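Long-range contact in oxidoreductase (Corynebacterium diphtheriae, PDB 3K1Y), which probably catalyses a flavin-dependent redox reaction, with FMN as its likely cofactor: residues 116-122 / 147-152. Residues are numbered along the deposited sequence; the frame is centred on the assembly and turned at random.
Sequences LTGMPTI and MRAVVV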
loop_
_atom_site.group_PDB
_atom_site.type_symbol
_atom_site.label_atom_id
_atom_site.label_comp_id
_atom_site.label_asym_id
_atom_site.label_seq_id
_atom_site.Cartn_x
_atom_site.Cartn_y
_atom_site.Cartn_z
ATOM N N LEU A 116 -17.883 9.836 8.299
ATOM C CA LEU A 116 -16.895 9.654 9.354
ATOM C C LEU A 116 -15.837 10.755 9.486
ATOM O O LEU A 116 -14.692 10.470 9.834
ATOM C CB LEU A 116 -16.191 8.316 9.144
ATOM C CG LEU A 116 -17.065 7.070 9.157
ATOM C CD1 LEU A 116 -16.276 5.856 8.644
ATOM C CD2 LEU A 116 -17.559 6.850 10.569
ATOM N N THR A 117 -16.197 12.005 9.225
ATOM C CA THR A 117 -15.215 13.080 9.340
ATOM C C THR A 117 -14.863 13.365 10.798
ATOM O O THR A 117 -15.751 13.601 11.620
ATOM C CB THR A 117 -15.732 14.385 8.703
ATOM O OG1 THR A 117 -16.032 14.154 7.319
ATOM C CG2 THR A 117 -14.678 15.491 8.824
ATOM N N GLY A 118 -13.571 13.338 11.115
ATOM C CA GLY A 118 -13.128 13.605 12.474
ATOM C C GLY A 118 -13.355 12.489 13.492
ATOM O O GLY A 118 -12.988 12.625 14.662
HETATM N N MSE A 119 -13.926 11.378 13.045
HETATM C CA MSE A 119 -14.225 10.240 13.912
HETATM C C MSE A 119 -13.027 9.474 14.499
HETATM O O MSE A 119 -12.279 8.824 13.765
HETATM C CB MSE A 119 -15.113 9.253 13.146
HETATM C CG MSE A 119 -15.542 8.025 13.927
HETATM SE SE MSE A 119 -16.732 8.481 15.381
HETATM C CE MSE A 119 -18.345 8.843 14.378
ATOM N N PRO A 120 -12.831 9.547 15.834
ATOM C CA PRO A 120 -11.712 8.821 16.455
ATOM C C PRO A 120 -11.973 7.363 16.092
ATOM O O PRO A 120 -13.116 6.913 16.197
ATOM C CB PRO A 120 -11.889 9.114 17.941
ATOM C CG PRO A 120 -12.518 10.503 17.933
ATOM C CD PRO A 120 -13.539 10.388 16.822
ATOM N N THR A 121 -10.932 6.638 15.672
ATOM C CA THR A 121 -11.086 5.263 15.195
ATOM C C THR A 121 -9.916 4.291 15.398
ATOM O O THR A 121 -8.753 4.640 15.172
ATOM C CB THR A 121 -11.362 5.272 13.662
ATOM O OG1 THR A 121 -12.569 5.988 13.389
ATOM C CG2 THR A 121 -11.479 3.851 13.114
ATOM N N ILE A 122 -10.243 3.061 15.796
ATOM C CA ILE A 122 -9.249 1.999 15.947
ATOM C C ILE A 122 -9.520 1.021 14.804
ATOM O O ILE A 122 -10.659 0.568 14.626
ATOM C CB ILE A 122 -9.416 1.185 17.247
ATOM C CG1 ILE A 122 -8.820 1.927 18.440
ATOM C CG2 ILE A 122 -8.746 -0.189 17.082
ATOM C CD1 ILE A 122 -9.076 1.229 19.758
HETATM N N MSE A 147 -11.525 9.072 4.406
HETATM C CA MSE A 147 -12.794 9.623 4.855
HETATM C C MSE A 147 -12.591 10.624 5.976
HETATM O O MSE A 147 -13.544 11.094 6.596
HETATM C CB MSE A 147 -13.738 8.510 5.283
HETATM C CG MSE A 147 -14.355 7.817 4.094
HETATM SE SE MSE A 147 -15.542 6.407 4.563
HETATM C CE MSE A 147 -14.220 5.030 4.808
ATOM N N ARG A 148 -11.326 10.945 6.214
ATOM C CA ARG A 148 -10.936 11.905 7.227
ATOM C C ARG A 148 -11.201 11.483 8.665
ATOM O O ARG A 148 -11.360 12.326 9.549
ATOM C CB ARG A 148 -11.584 13.260 6.932
ATOM C CG ARG A 148 -11.170 13.849 5.589
ATOM C CD ARG A 148 -11.941 15.116 5.296
ATOM N NE ARG A 148 -11.696 16.148 6.302
ATOM C CZ ARG A 148 -12.414 17.259 6.416
ATOM N NH1 ARG A 148 -13.420 17.475 5.584
ATOM N NH2 ARG A 148 -12.131 18.145 7.361
ATOM N N ALA A 149 -11.251 10.177 8.898
ATOM C CA ALA A 149 -11.424 9.664 10.254
ATOM C C ALA A 149 -10.043 9.790 10.917
ATOM O O ALA A 149 -9.019 9.650 10.244
ATOM C CB ALA A 149 -11.838 8.204 10.213
ATOM N N VAL A 150 -9.987 10.081 12.211
ATOM C CA VAL A 150 -8.675 10.161 12.841
ATOM C C VAL A 150 -8.424 8.775 13.422
ATOM O O VAL A 150 -9.076 8.358 14.380
ATOM C CB VAL A 150 -8.585 11.313 13.942
ATOM C CG1 VAL A 150 -9.811 12.210 13.877
ATOM C CG2 VAL A 150 -8.382 10.745 15.334
ATOM N N VAL A 151 -7.495 8.049 12.804
ATOM C CA VAL A 151 -7.163 6.689 13.235
ATOM C C VAL A 151 -6.048 6.639 14.274
ATOM O O VAL A 151 -4.924 7.089 14.016
ATOM C CB VAL A 151 -6.745 5.817 12.029
ATOM C CG1 VAL A 151 -6.321 4.434 12.503
ATOM C CG2 VAL A 151 -7.904 5.700 11.055
ATOM N N VAL A 152 -6.350 6.077 15.444
ATOM C CA VAL A 152 -5.335 6.000 16.483
ATOM C C VAL A 152 -4.170 5.161 15.983
ATOM O O VAL A 152 -4.361 4.154 15.287
ATOM C CB VAL A 152 -5.887 5.423 17.802
ATOM C CG1 VAL A 152 -7.118 6.207 18.212
ATOM C CG2 VAL A 152 -6.179 3.937 17.674
HETATM O O HOH W 1 -16.574 10.591 6.213
#
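Thr-121 grips the neighbouring strand through both of its backbone polar atoms: its N donates to Val-150 O at 2.8 Å, and its O accepts from Val-152 N at 2.8 Å. Reaching to either side of Val-151 in this way is the ladder of a parallel sheet, and Val-151 CA adds a C-H...O contact to the same Thr-121 O. Val-150 N makes a weak bond to Met-119 O. That carbonyl is also taken by the hydroxyl of Thr-121, OG1 to Met-119 O 2.9 Å, with the donor well above the carbonyl plane. Chi1 of -61° sets OG1 beside its own backbone N, facing back along the chain.

Leu-116 to Met-119 form a type II turn with Gly-118 at positive phi, and Gly-118 N gives a fairly straight bond (159°) to Arg-148 O. A water ties Leu-116 N to Met-147 O. Arg-148, itself at positive phi, is the C-prime residue of the Schellman motif that ends helix 135-146.

At the outer end Thr-117 and Arg-148 run side by side, and the Thr-117 CG2 methyl sits over the centre of one guanidinium face, 3.7 Å from Arg-148 CZ. Val-150 CG1 lies 3.3 Å from Gly-118 O, and the Val-150 side chain also packs on Pro-153 of a second subunit. Deeper in, Leu-116 CD1 meets the selenium of Met-147, while the Ile-122 and Val-152 side chains cross at an angle, CG1 of Ile-122 meeting CG2 of Val-152 at 3.4 Å. Leu-144 of helix 135-146 covers Thr-121, Ala-149 and Val-151; helix 165-188 covers Pro-120 and Ile-122.

These are the starts of the last two strands of a five-stranded parallel sheet ordered 2-1-3-4-5, joined by a beta-alpha-beta crossover as in the flavodoxin-like fold.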